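Local atomic coordinates of sensor histidine kinase (Rhodopseudomonas palustris, PDB entry 3VA9), a protein that probably autophosphorylates on a histidine with ATP in two-component signalling, and is represented here by its four-helix-bundle sensor domain. Residues T17-Q29 with E126-L140. Residues are numbered along the deposited sequence; the frame is centred on the assembly and turned at random.
Sequences TNKALLAISAIQQ and ETSLSVLTRAEQALL
Ile24 drives into helix 121-142 between Leu129, Leu132 and Thr133, and its two branches divide the work. CG2 lies 3.9 Å from Leu129 CD2, with the two side chains lying alongside and running in reverse directions, while CD1 packs at 3.8 Å on Leu132 CB. CG2 also sits 3.3 Å from Thr133 OG1; that hydroxyl, placed beside its own backbone N, donates to Leu129 O from above the carbonyl plane, so its proton is spent within its own helix and CG2 can rest against the oxygen. One turn earlier, Leu21 CD2 reaches Glu136 CB at 3.7 Å, this pair too lying alongside and reversed. Glu136 is bent at chi2, which brings OE1 to 3.4 Å from Thr17 CG2, a contact without a hydrogen bond, whereas OE2 accepts a hydrogen bond from Gln77 of helix 75-101. At the other end, Leu129 CD1 abuts Gln28 CB, and the extended Gln28 chain carries NE2 to Glu126 OE1, 3.3 Å away. The bond is fairly straight (N-H...O 157°) and uses the syn side of the carboxylate, 22° out of its plane. Replacing Gln28 by an alanine would probably leave Glu126 OE1 without this N-H, and its carboxylate freer to turn. The axes of segments 18-29 and 126-140 approach to 9.8 Å and run antiparallel (169°); they belong to the first and last helices of the CHASE3 four-helix bundle, with Ile27 turned on to helix 47-70. The chemistry thus implies an apolar seam centred on Ile24 and Leu129, with one polar link across it at the Gln28 end and a buried glutamate tied to a third helix.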
loop_
_atom_site.group_PDB
_atom_site.type_symbol
_atom_site.label_atom_id
_atom_site.label_comp_id
_atom_site.label_asym_id
_atom_site.label_seq_id
_atom_site.Cartn_x
_atom_site.Cartn_y
_atom_site.Cartn_z
ATOM N N THR A 17 3.056 5.147 20.719
ATOM C CA THR A 17 3.403 5.938 19.544
ATOM C C THR A 17 4.538 5.294 18.770
ATOM O O THR A 17 4.529 5.268 17.542
ATOM C CB THR A 17 3.841 7.359 19.922
ATOM O OG1 THR A 17 4.922 7.289 20.860
ATOM C CG2 THR A 17 2.678 8.136 20.542
ATOM N N ASN A 18 5.535 4.799 19.493
ATOM C CA ASN A 18 6.672 4.147 18.860
ATOM C C ASN A 18 6.226 2.872 18.160
ATOM O O ASN A 18 6.768 2.490 17.125
ATOM C CB ASN A 18 7.756 3.843 19.894
ATOM C CG ASN A 18 8.290 5.095 20.560
ATOM O OD1 ASN A 18 8.577 6.091 19.892
ATOM N ND2 ASN A 18 8.426 5.055 21.882
ATOM N N LYS A 19 5.226 2.222 18.741
ATOM C CA LYS A 19 4.629 1.037 18.148
ATOM C C LYS A 19 3.873 1.415 16.873
ATOM O O LYS A 19 3.822 0.638 15.916
ATOM C CB LYS A 19 3.688 0.368 19.155
ATOM C CG LYS A 19 2.918 -0.829 18.620
ATOM C CD LYS A 19 1.993 -1.395 19.690
ATOM C CE LYS A 19 1.206 -2.593 19.182
ATOM N NZ LYS A 19 0.267 -3.113 20.217
ATOM N N ALA A 20 3.296 2.614 16.865
ATOM C CA ALA A 20 2.513 3.089 15.727
ATOM C C ALA A 20 3.394 3.468 14.537
ATOM O O ALA A 20 3.016 3.248 13.384
ATOM C CB ALA A 20 1.628 4.265 16.135
ATOM N N LEU A 21 4.563 4.036 14.820
ATOM C CA LEU A 21 5.493 4.440 13.767
ATOM C C LEU A 21 6.098 3.231 13.053
ATOM O O LEU A 21 6.325 3.268 11.847
ATOM C CB LEU A 21 6.597 5.339 14.328
ATOM C CG LEU A 21 6.168 6.694 14.900
ATOM C CD1 LEU A 21 7.369 7.441 15.471
ATOM C CD2 LEU A 21 5.451 7.536 13.845
ATOM N N LEU A 22 6.364 2.168 13.808
ATOM C CA LEU A 22 6.816 0.911 13.226
ATOM C C LEU A 22 5.761 0.414 12.257
ATOM O O LEU A 22 6.060 0.076 11.109
ATOM C CB LEU A 22 7.033 -0.138 14.317
ATOM C CG LEU A 22 8.242 0.046 15.232
ATOM C CD1 LEU A 22 8.243 -1.004 16.344
ATOM C CD2 LEU A 22 9.531 -0.010 14.422
ATOM N N ALA A 23 4.520 0.379 12.735
ATOM C CA ALA A 23 3.392 -0.110 11.950
ATOM C C ALA A 23 3.199 0.684 10.656
ATOM O O ALA A 23 2.838 0.124 9.629
ATOM C CB ALA A 23 2.117 -0.092 12.788
ATOM N N ILE A 24 3.442 1.991 10.719
ATOM C CA ILE A 24 3.288 2.871 9.562
ATOM C C ILE A 24 4.357 2.596 8.508
ATOM O O ILE A 24 4.090 2.633 7.309
ATOM C CB ILE A 24 3.352 4.352 9.985
ATOM C CG1 ILE A 24 2.089 4.737 10.757
ATOM C CG2 ILE A 24 3.526 5.254 8.776
ATOM C CD1 ILE A 24 2.151 6.117 11.352
ATOM N N SER A 25 5.571 2.322 8.972
ATOM C CA SER A 25 6.689 2.025 8.090
ATOM C C SER A 25 6.519 0.654 7.448
ATOM O O SER A 25 6.909 0.438 6.306
ATOM C CB SER A 25 7.999 2.084 8.877
ATOM O OG SER A 25 8.968 1.228 8.309
ATOM N N ALA A 26 5.932 -0.271 8.195
ATOM C CA ALA A 26 5.658 -1.603 7.687
ATOM C C ALA A 26 4.578 -1.577 6.603
ATOM O O ALA A 26 4.529 -2.454 5.737
ATOM C CB ALA A 26 5.262 -2.532 8.832
ATOM N N ILE A 27 3.717 -0.566 6.646
ATOM C CA ILE A 27 2.679 -0.411 5.627
ATOM C C ILE A 27 3.250 0.120 4.311
ATOM O O ILE A 27 2.925 -0.375 3.233
ATOM C CB ILE A 27 1.526 0.483 6.130
ATOM C CG1 ILE A 27 0.686 -0.296 7.143
ATOM C CG2 ILE A 27 0.660 0.954 4.966
ATOM C CD1 ILE A 27 -0.288 0.545 7.895
ATOM N N GLN A 28 4.097 1.134 4.415
ATOM C CA GLN A 28 4.872 1.628 3.284
ATOM C C GLN A 28 5.633 0.479 2.616
ATOM O O GLN A 28 5.553 0.297 1.405
ATOM C CB GLN A 28 5.845 2.699 3.776
ATOM C CG GLN A 28 6.960 3.053 2.819
ATOM C CD GLN A 28 8.032 3.897 3.492
ATOM O OE1 GLN A 28 8.998 3.371 4.058
ATOM N NE2 GLN A 28 7.858 5.216 3.447
ATOM N N GLN A 29 6.356 -0.300 3.418
ATOM C CA GLN A 29 7.078 -1.471 2.926
ATOM C C GLN A 29 6.196 -2.406 2.096
ATOM O O GLN A 29 6.545 -2.753 0.963
ATOM C CB GLN A 29 7.705 -2.251 4.088
ATOM C CG GLN A 29 8.376 -3.559 3.667
ATOM C CD GLN A 29 8.939 -4.346 4.844
ATOM O OE1 GLN A 29 8.820 -3.931 5.998
ATOM N NE2 GLN A 29 9.558 -5.488 4.553
ATOM N N GLU A 126 2.140 7.937 -0.154
ATOM C CA GLU A 126 3.311 8.407 0.596
ATOM C C GLU A 126 2.986 9.666 1.392
ATOM O O GLU A 126 3.370 9.793 2.551
ATOM C CB GLU A 126 4.512 8.651 -0.325
ATOM C CG GLU A 126 5.117 7.377 -0.910
ATOM C CD GLU A 126 5.314 6.282 0.133
ATOM O OE1 GLU A 126 5.851 6.577 1.222
ATOM O OE2 GLU A 126 4.936 5.120 -0.141
ATOM N N THR A 127 2.270 10.587 0.761
ATOM C CA THR A 127 1.756 11.766 1.446
ATOM C C THR A 127 0.847 11.363 2.611
ATOM O O THR A 127 0.929 11.923 3.712
ATOM C CB THR A 127 0.956 12.650 0.468
ATOM O OG1 THR A 127 1.797 13.030 -0.627
ATOM C CG2 THR A 127 0.414 13.900 1.166
ATOM N N SER A 128 -0.024 10.391 2.354
ATOM C CA SER A 128 -0.955 9.889 3.357
ATOM C C SER A 128 -0.217 9.288 4.553
ATOM O O SER A 128 -0.594 9.507 5.706
ATOM C CB SER A 128 -1.880 8.847 2.734
ATOM O OG SER A 128 -2.941 8.525 3.604
ATOM N N LEU A 129 0.841 8.533 4.276
ATOM C CA LEU A 129 1.639 7.933 5.340
ATOM C C LEU A 129 2.410 8.986 6.152
ATOM O O LEU A 129 2.555 8.852 7.366
ATOM C CB LEU A 129 2.568 6.850 4.780
ATOM C CG LEU A 129 1.862 5.548 4.376
ATOM C CD1 LEU A 129 2.783 4.663 3.580
ATOM C CD2 LEU A 129 1.336 4.810 5.602
ATOM N N SER A 130 2.878 10.041 5.489
ATOM C CA SER A 130 3.574 11.124 6.179
ATOM C C SER A 130 2.657 11.837 7.166
ATOM O O SER A 130 3.057 12.125 8.294
ATOM C CB SER A 130 4.152 12.134 5.185
ATOM O OG SER A 130 5.210 11.563 4.437
ATOM N N VAL A 131 1.433 12.127 6.735
ATOM C CA VAL A 131 0.455 12.774 7.602
ATOM C C VAL A 131 0.280 11.991 8.901
ATOM O O VAL A 131 0.259 12.573 9.988
ATOM C CB VAL A 131 -0.913 12.924 6.908
ATOM C CG1 VAL A 131 -1.985 13.268 7.924
ATOM C CG2 VAL A 131 -0.842 13.980 5.817
ATOM N N LEU A 132 0.159 10.671 8.780
ATOM C CA LEU A 132 0.061 9.803 9.947
ATOM C C LEU A 132 1.330 9.850 10.810
ATOM O O LEU A 132 1.255 9.960 12.039
ATOM C CB LEU A 132 -0.230 8.364 9.518
ATOM C CG LEU A 132 -1.682 8.041 9.161
ATOM C CD1 LEU A 132 -1.785 6.707 8.442
ATOM C CD2 LEU A 132 -2.560 8.054 10.409
ATOM N N THR A 133 2.488 9.767 10.154
ATOM C CA THR A 133 3.780 9.783 10.835
ATOM C C THR A 133 4.010 11.094 11.587
ATOM O O THR A 133 4.318 11.091 12.782
ATOM C CB THR A 133 4.939 9.558 9.849
ATOM O OG1 THR A 133 4.814 8.263 9.250
ATOM C CG2 THR A 133 6.275 9.643 10.569
ATOM N N ARG A 134 3.867 12.212 10.882
ATOM C CA ARG A 134 3.992 13.526 11.503
ATOM C C ARG A 134 3.021 13.693 12.668
ATOM O O ARG A 134 3.385 14.227 13.713
ATOM C CB ARG A 134 3.806 14.644 10.470
ATOM C CG ARG A 134 5.039 14.889 9.608
ATOM C CD ARG A 134 4.856 16.064 8.656
ATOM N NE ARG A 134 4.256 15.663 7.387
ATOM C CZ ARG A 134 2.969 15.808 7.087
ATOM N NH1 ARG A 134 2.139 16.354 7.966
ATOM N NH2 ARG A 134 2.511 15.411 5.906
ATOM N N ALA A 135 1.790 13.223 12.490
ATOM C CA ALA A 135 0.775 13.318 13.535
ATOM C C ALA A 135 1.169 12.542 14.792
ATOM O O ALA A 135 0.963 13.019 15.905
ATOM C CB ALA A 135 -0.576 12.848 13.017
ATOM N N GLU A 136 1.731 11.350 14.616
ATOM C CA GLU A 136 2.178 10.551 15.754
ATOM C C GLU A 136 3.397 11.179 16.418
ATOM O O GLU A 136 3.539 11.134 17.642
ATOM C CB GLU A 136 2.495 9.119 15.326
ATOM C CG GLU A 136 1.275 8.235 15.153
ATOM C CD GLU A 136 0.600 7.908 16.468
ATOM O OE1 GLU A 136 1.317 7.687 17.465
ATOM O OE2 GLU A 136 -0.649 7.866 16.504
ATOM N N GLN A 137 4.278 11.758 15.607
ATOM C CA GLN A 137 5.450 12.455 16.129
ATOM C C GLN A 137 5.026 13.698 16.908
ATOM O O GLN A 137 5.421 13.886 18.055
ATOM C CB GLN A 137 6.423 12.816 15.000
ATOM C CG GLN A 137 7.196 11.622 14.443
ATOM C CD GLN A 137 7.986 11.956 13.192
ATOM O OE1 GLN A 137 7.518 12.693 12.322
ATOM N NE2 GLN A 137 9.186 11.403 13.089
ATOM N N ALA A 138 4.214 14.542 16.282
ATOM C CA ALA A 138 3.659 15.700 16.969
ATOM C C ALA A 138 2.942 15.250 18.239
ATOM O O ALA A 138 3.119 15.841 19.307
ATOM C CB ALA A 138 2.707 16.459 16.056
ATOM N N LEU A 139 2.142 14.195 18.113
ATOM C CA LEU A 139 1.372 13.657 19.231
ATOM C C LEU A 139 2.255 13.271 20.412
ATOM O O LEU A 139 2.024 13.710 21.539
ATOM C CB LEU A 139 0.555 12.446 18.782
ATOM C CG LEU A 139 -0.265 11.742 19.864
ATOM C CD1 LEU A 139 -1.237 12.717 20.516
ATOM C CD2 LEU A 139 -1.002 10.544 19.279
ATOM N N LEU A 140 3.257 12.440 20.151
ATOM C CA LEU A 140 4.197 12.022 21.186
ATOM C C LEU A 140 4.788 13.236 21.895
ATOM O O LEU A 140 4.791 13.308 23.125
ATOM C CB LEU A 140 5.309 11.157 20.581
ATOM C CG LEU A 140 6.398 10.599 21.505
ATOM C CD1 LEU A 140 7.110 9.427 20.848
ATOM C CD2 LEU A 140 7.401 11.670 21.906
#